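Local coordinates for glycosyl hydrolase family 26 (Bacteroides ovatus, PDB 4ZXO), which hydrolyses the mannan backbone of galactomannan as a family 26 beta-mannanase, and probably serves galactomannan breakdown by this bacterium, at residues S101-N106 / D112-T117; I254-G259 / K264-T269. All coordinates share one frame; numbering follows the deposited sequence.

In the fold
From the N terminus, the chain builds the first strands of a parallel TIM-type barrel and, at the C-terminal end of strand 97-101, enters the long loop that leads to helix 121-125. Contact 1 folds this loop on itself, bringing 112-117 back to 101-106 across only five residues. Contact 2 follows much later: helix 241-262 ends and a tight connection returns the chain into strand 266-271, so that 264-269 lies against 254-259. The two closures come in series and neither encloses nor crosses the other. The centres of contact 1 and contact 2 are about 26 Å apart. Contact 1 shapes a loop at the C-terminal end of the barrel strands, whereas contact 2 ties a barrel strand to its outer helix.

Contact 1: residues S101-N106 / D112-T117; sequences SWHVRN and DSWDVT
In the loop leaving the C-terminal end of barrel strand 97-101, H103 and W114 meet as nearly parallel rings, planes 20° apart, slid until they barely overlap: H103 CD2 lies 3.5 Å from W114 CZ2. Each ring has a further edge-to-face partner, H165 for H103 and F172 for W114, and H103 ND1 is hydrogen-bonded to D64. A water bridges the two backbones, giving a proton to H103 O (2.9 Å) and accepting one from S113 N (2.9 Å). R105, its chain bent at chi2 and chi3, brings one guanidinium face over D112 N, with R105 NH1 3.6 Å from D112 CB; R105 NH2 binds G110 O. Farther along, N106 ND2 makes a weak hydrogen bond to D115 O (3.1 Å, N-H...O 131°), while N106 OD1 accepts from K108 N and T109 N. D115 opens an Asx turn, OD1 taking T117 N (3.0 Å) and T117 OG1 (2.7 Å), and its OD2 pairs with T109 OG1. With an alanine at D115, T117 and T109 would probably lose their common anchor and the turn could open. The loop doubles back between N106 and D112 and runs on into the D112-D115 type I turn, on the barrel face where (beta/alpha)8 glycosidases carry their active sites.

Contact 2: residues I254-G259 / K264-T269; sequences ILTEAG and KPIALT
K264 begins the return from helix to strand with a backbone bond to the helix: its N donates to G259 O at 3.0 Å with an N-H...O angle of 155°, meeting a lone pair in the carbonyl plane. Its side chain leads off elsewhere, and NZ is hydrogen-bonded to D226 O and I229 O. The close approach of the two backbones here depends on G259, since a beta carbon at that position would run into K264 O and I266 CG2. I266 is the main side chain sent from the strand to the helix. Its CG1 stands between the backbone N and the carbonyl carbon (chi1 67°), which divides the two branches between different parts of the helix. I266 CG2 presses against L255 O at 3.3 Å, a carbonyl already engaged by G259 N within the helix, and also reaches G259 CA at 4.1 Å. I266 CD1, at the end of the other branch, crosses to T256 OG1 (3.5 Å), whose own polar partner is L252 O one helical turn back. The CB atoms of I266 and L255 are 4.0 Å apart. A267 turns its methyl away from the helix toward Y297 and offers its backbone instead: L255 CD1 sits 3.4 Å from A267 O. Beyond it L268 packs on T234 and V298 of the flanking strands, and T269 OG1 is hydrogen-bonded to D235. Segments 254-259 and 266-269 run at 148° to each other, their axes 8.7 Å apart at closest, so the helix runs roughly antiparallel to the strand. This is the second half of a beta-alpha-beta crossover: strand 231-235, helix 241-262, then strand 266-271, which takes its place between strands 231-235 and 295-300, with helix 216-219 touching L255 through Y219.

Contact 1: residues S101-N106 / D112-T117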
loop_
_atom_site.group_PDB
_atom_site.type_symbol
_atom_site.label_atom_id
_atom_site.label_comp_id
_atom_site.label_asym_id
_atom_site.label_seq_id
_atom_site.Cartn_x
_atom_site.Cartn_y
_atom_site.Cartn_z
ATOM N N SER A 101 -1.170 2.540 -4.486
ATOM C CA SER A 101 -2.116 1.551 -4.957
ATOM C C SER A 101 -2.715 2.014 -6.288
ATOM O O SER A 101 -2.419 3.119 -6.755
ATOM C CB SER A 101 -3.212 1.309 -3.911
ATOM O OG SER A 101 -3.685 2.543 -3.419
ATOM N N TRP A 102 -3.536 1.174 -6.908
ATOM C CA TRP A 102 -4.044 1.494 -8.248
ATOM C C TRP A 102 -5.451 0.969 -8.393
ATOM O O TRP A 102 -5.658 -0.182 -8.866
ATOM C CB TRP A 102 -3.128 0.847 -9.339
ATOM C CG TRP A 102 -3.399 1.344 -10.733
ATOM C CD1 TRP A 102 -4.030 2.514 -11.104
ATOM C CD2 TRP A 102 -3.014 0.692 -11.941
ATOM N NE1 TRP A 102 -4.076 2.598 -12.486
ATOM C CE2 TRP A 102 -3.468 1.495 -13.018
ATOM C CE3 TRP A 102 -2.369 -0.514 -12.213
ATOM C CZ2 TRP A 102 -3.278 1.148 -14.362
ATOM C CZ3 TRP A 102 -2.153 -0.865 -13.562
ATOM C CH2 TRP A 102 -2.604 -0.018 -14.637
ATOM N N HIS A 103 -6.424 1.795 -8.007
ATOM C CA HIS A 103 -7.812 1.403 -8.247
ATOM C C HIS A 103 -8.171 1.732 -9.722
ATOM O O HIS A 103 -8.858 2.746 -10.043
ATOM C CB HIS A 103 -8.758 2.116 -7.265
ATOM C CG HIS A 103 -8.731 1.547 -5.888
ATOM N ND1 HIS A 103 -7.730 1.825 -4.974
ATOM C CD2 HIS A 103 -9.635 0.781 -5.236
ATOM C CE1 HIS A 103 -8.021 1.234 -3.820
ATOM N NE2 HIS A 103 -9.165 0.584 -3.959
ATOM N N VAL A 104 -7.680 0.866 -10.603
ATOM C CA VAL A 104 -7.755 1.085 -12.045
ATOM C C VAL A 104 -9.165 0.820 -12.569
ATOM O O VAL A 104 -9.893 -0.079 -12.086
ATOM C CB VAL A 104 -6.713 0.169 -12.744
ATOM C CG1 VAL A 104 -6.861 -1.320 -12.322
ATOM C CG2 VAL A 104 -6.639 0.304 -14.264
ATOM N N ARG A 105 -9.538 1.633 -13.557
ATOM C CA ARG A 105 -10.822 1.492 -14.213
ATOM C C ARG A 105 -10.959 0.112 -14.881
ATOM O O ARG A 105 -9.968 -0.619 -15.121
ATOM C CB ARG A 105 -10.978 2.590 -15.288
ATOM C CG ARG A 105 -10.893 4.019 -14.794
ATOM C CD ARG A 105 -12.052 4.479 -13.925
ATOM N NE ARG A 105 -13.321 4.498 -14.684
ATOM C CZ ARG A 105 -14.466 4.947 -14.199
ATOM N NH1 ARG A 105 -14.518 5.470 -13.001
ATOM N NH2 ARG A 105 -15.572 4.906 -14.941
ATOM N N ASN A 106 -12.203 -0.211 -15.209
ATOM C CA ASN A 106 -12.530 -1.468 -15.874
ATOM C C ASN A 106 -12.323 -1.268 -17.376
ATOM O O ASN A 106 -13.083 -0.490 -17.993
ATOM C CB ASN A 106 -13.977 -1.819 -15.546
ATOM C CG ASN A 106 -14.410 -3.160 -16.083
ATOM O OD1 ASN A 106 -14.108 -3.510 -17.204
ATOM N ND2 ASN A 106 -15.118 -3.920 -15.273
ATOM N N ASP A 112 -15.767 1.489 -13.004
ATOM C CA ASP A 112 -14.654 1.660 -12.082
ATOM C C ASP A 112 -14.109 0.287 -11.560
ATOM O O ASP A 112 -14.475 -0.777 -12.080
ATOM C CB ASP A 112 -15.060 2.578 -10.926
ATOM C CG ASP A 112 -16.217 2.049 -10.108
ATOM O OD1 ASP A 112 -16.436 0.842 -10.085
ATOM O OD2 ASP A 112 -16.881 2.887 -9.452
ATOM N N SER A 113 -13.185 0.322 -10.595
ATOM C CA SER A 113 -12.571 -0.935 -10.131
ATOM C C SER A 113 -13.592 -1.919 -9.578
ATOM O O SER A 113 -13.372 -3.130 -9.605
ATOM C CB SER A 113 -11.569 -0.690 -9.015
ATOM O OG SER A 113 -10.544 0.181 -9.435
ATOM N N TRP A 114 -14.664 -1.361 -8.993
ATOM C CA TRP A 114 -15.686 -2.113 -8.336
ATOM C C TRP A 114 -16.766 -2.633 -9.282
ATOM O O TRP A 114 -17.749 -3.242 -8.837
ATOM C CB TRP A 114 -16.371 -1.214 -7.289
ATOM C CG TRP A 114 -15.436 -0.740 -6.213
ATOM C CD1 TRP A 114 -15.245 -1.319 -4.988
ATOM C CD2 TRP A 114 -14.587 0.422 -6.254
ATOM N NE1 TRP A 114 -14.333 -0.595 -4.275
ATOM C CE2 TRP A 114 -13.910 0.473 -5.013
ATOM C CE3 TRP A 114 -14.301 1.400 -7.227
ATOM C CZ2 TRP A 114 -12.971 1.473 -4.692
ATOM C CZ3 TRP A 114 -13.373 2.411 -6.914
ATOM C CH2 TRP A 114 -12.712 2.436 -5.657
ATOM N N ASP A 115 -16.643 -2.333 -10.568
ATOM C CA ASP A 115 -17.614 -2.888 -11.547
ATOM C C ASP A 115 -17.284 -4.353 -11.831
ATOM O O ASP A 115 -16.366 -4.654 -12.581
ATOM C CB ASP A 115 -17.586 -2.033 -12.819
ATOM C CG ASP A 115 -18.529 -2.551 -13.893
ATOM O OD1 ASP A 115 -19.174 -3.611 -13.643
ATOM O OD2 ASP A 115 -18.637 -1.920 -14.985
ATOM N N VAL A 116 -18.063 -5.240 -11.213
ATOM C CA VAL A 116 -17.894 -6.680 -11.330
ATOM C C VAL A 116 -19.058 -7.306 -12.068
ATOM O O VAL A 116 -19.357 -8.503 -11.895
ATOM C CB VAL A 116 -17.666 -7.323 -9.907
ATOM C CG1 VAL A 116 -16.260 -6.808 -9.349
ATOM C CG2 VAL A 116 -18.825 -7.057 -8.936
ATOM N N THR A 117 -19.726 -6.489 -12.893
ATOM C CA THR A 117 -20.865 -6.974 -13.681
ATOM C C THR A 117 -20.438 -8.028 -14.689
ATOM O O THR A 117 -21.233 -8.920 -15.024
ATOM C CB THR A 117 -21.584 -5.842 -14.462
ATOM O OG1 THR A 117 -20.635 -5.185 -15.283
ATOM C CG2 THR A 117 -22.179 -4.791 -13.517
HETATM O O HOH W 1 -11.727 2.857 -10.480
#

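Contact 2: residues I254-G259 / K264-T269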
loop_
_atom_site.group_PDB
_atom_site.type_symbol
_atom_site.label_atom_id
_atom_site.label_comp_id
_atom_site.label_asym_id
_atom_site.label_seq_id
_atom_site.Cartn_x
_atom_site.Cartn_y
_atom_site.Cartn_z
ATOM N N ILE A 254 0.225 -16.193 8.780
ATOM C CA ILE A 254 0.423 -16.632 7.393
ATOM C C ILE A 254 1.527 -15.831 6.708
ATOM O O ILE A 254 2.431 -16.418 6.107
ATOM C CB ILE A 254 -0.880 -16.519 6.605
ATOM C CG1 ILE A 254 -1.814 -17.657 7.010
ATOM C CG2 ILE A 254 -0.626 -16.534 5.058
ATOM C CD1 ILE A 254 -3.251 -17.441 6.551
ATOM N N LEU A 255 1.501 -14.508 6.850
ATOM C CA LEU A 255 2.531 -13.656 6.262
ATOM C C LEU A 255 3.910 -13.985 6.793
ATOM O O LEU A 255 4.867 -14.096 6.010
ATOM C CB LEU A 255 2.295 -12.154 6.534
ATOM C CG LEU A 255 1.179 -11.472 5.792
ATOM C CD1 LEU A 255 1.270 -9.990 5.970
ATOM C CD2 LEU A 255 1.188 -11.817 4.329
ATOM N N THR A 256 4.023 -14.139 8.109
ATOM C CA THR A 256 5.322 -14.435 8.707
ATOM C C THR A 256 5.859 -15.778 8.167
ATOM O O THR A 256 7.044 -15.875 7.768
ATOM C CB THR A 256 5.205 -14.433 10.243
ATOM O OG1 THR A 256 4.682 -13.148 10.662
ATOM C CG2 THR A 256 6.535 -14.645 10.927
ATOM N N GLU A 257 4.992 -16.800 8.102
ATOM C CA GLU A 257 5.379 -18.147 7.616
ATOM C C GLU A 257 5.796 -18.035 6.142
ATOM O O GLU A 257 6.832 -18.585 5.711
ATOM C CB GLU A 257 4.173 -19.143 7.836
ATOM C CG GLU A 257 4.347 -20.685 7.481
ATOM C CD GLU A 257 3.048 -21.554 7.782
ATOM O OE1 GLU A 257 2.491 -21.371 8.905
ATOM O OE2 GLU A 257 2.563 -22.402 6.915
ATOM N N ALA A 258 5.002 -17.328 5.350
ATOM C CA ALA A 258 5.291 -17.211 3.911
ATOM C C ALA A 258 6.553 -16.370 3.646
ATOM O O ALA A 258 7.353 -16.649 2.738
ATOM C CB ALA A 258 4.092 -16.578 3.188
ATOM N N GLY A 259 6.719 -15.321 4.427
ATOM C CA GLY A 259 7.866 -14.439 4.282
ATOM C C GLY A 259 9.156 -15.154 4.632
ATOM O O GLY A 259 10.169 -14.939 3.964
ATOM N N LYS A 264 10.834 -12.840 1.943
ATOM C CA LYS A 264 10.228 -11.553 1.623
ATOM C C LYS A 264 9.888 -10.880 2.915
ATOM O O LYS A 264 9.416 -11.561 3.835
ATOM C CB LYS A 264 8.918 -11.699 0.812
ATOM C CG LYS A 264 9.107 -12.521 -0.476
ATOM C CD LYS A 264 10.028 -11.827 -1.479
ATOM C CE LYS A 264 10.051 -12.594 -2.818
ATOM N NZ LYS A 264 11.156 -12.023 -3.683
ATOM N N PRO A 265 10.045 -9.548 2.980
ATOM C CA PRO A 265 9.505 -8.766 4.099
ATOM C C PRO A 265 7.986 -8.773 4.001
ATOM O O PRO A 265 7.441 -8.980 2.919
ATOM C CB PRO A 265 10.076 -7.370 3.847
ATOM C CG PRO A 265 10.255 -7.293 2.406
ATOM C CD PRO A 265 10.621 -8.681 1.937
ATOM N N ILE A 266 7.347 -8.458 5.119
ATOM C CA ILE A 266 5.896 -8.512 5.219
ATOM C C ILE A 266 5.343 -7.178 5.722
ATOM O O ILE A 266 6.058 -6.366 6.341
ATOM C CB ILE A 266 5.458 -9.661 6.154
ATOM C CG1 ILE A 266 5.886 -9.381 7.599
ATOM C CG2 ILE A 266 6.002 -11.010 5.594
ATOM C CD1 ILE A 266 5.370 -10.434 8.581
ATOM N N ALA A 267 4.074 -6.947 5.448
ATOM C CA ALA A 267 3.461 -5.711 5.864
ATOM C C ALA A 267 1.947 -5.844 5.990
ATOM O O ALA A 267 1.328 -6.615 5.271
ATOM C CB ALA A 267 3.784 -4.566 4.849
ATOM N N LEU A 268 1.375 -5.060 6.893
ATOM C CA LEU A 268 -0.070 -4.934 6.968
ATOM C C LEU A 268 -0.423 -3.712 6.119
ATOM O O LEU A 268 -0.271 -2.574 6.549
ATOM C CB LEU A 268 -0.508 -4.821 8.427
ATOM C CG LEU A 268 -2.005 -4.634 8.714
ATOM C CD1 LEU A 268 -2.937 -5.668 8.025
ATOM C CD2 LEU A 268 -2.225 -4.666 10.209
ATOM N N THR A 269 -0.721 -3.971 4.844
ATOM C CA THR A 269 -0.723 -2.924 3.835
ATOM C C THR A 269 -1.998 -2.064 3.870
ATOM O O THR A 269 -1.984 -0.939 3.360
ATOM C CB THR A 269 -0.491 -3.525 2.409
ATOM O OG1 THR A 269 -1.310 -4.689 2.228
ATOM C CG2 THR A 269 0.994 -3.937 2.313
#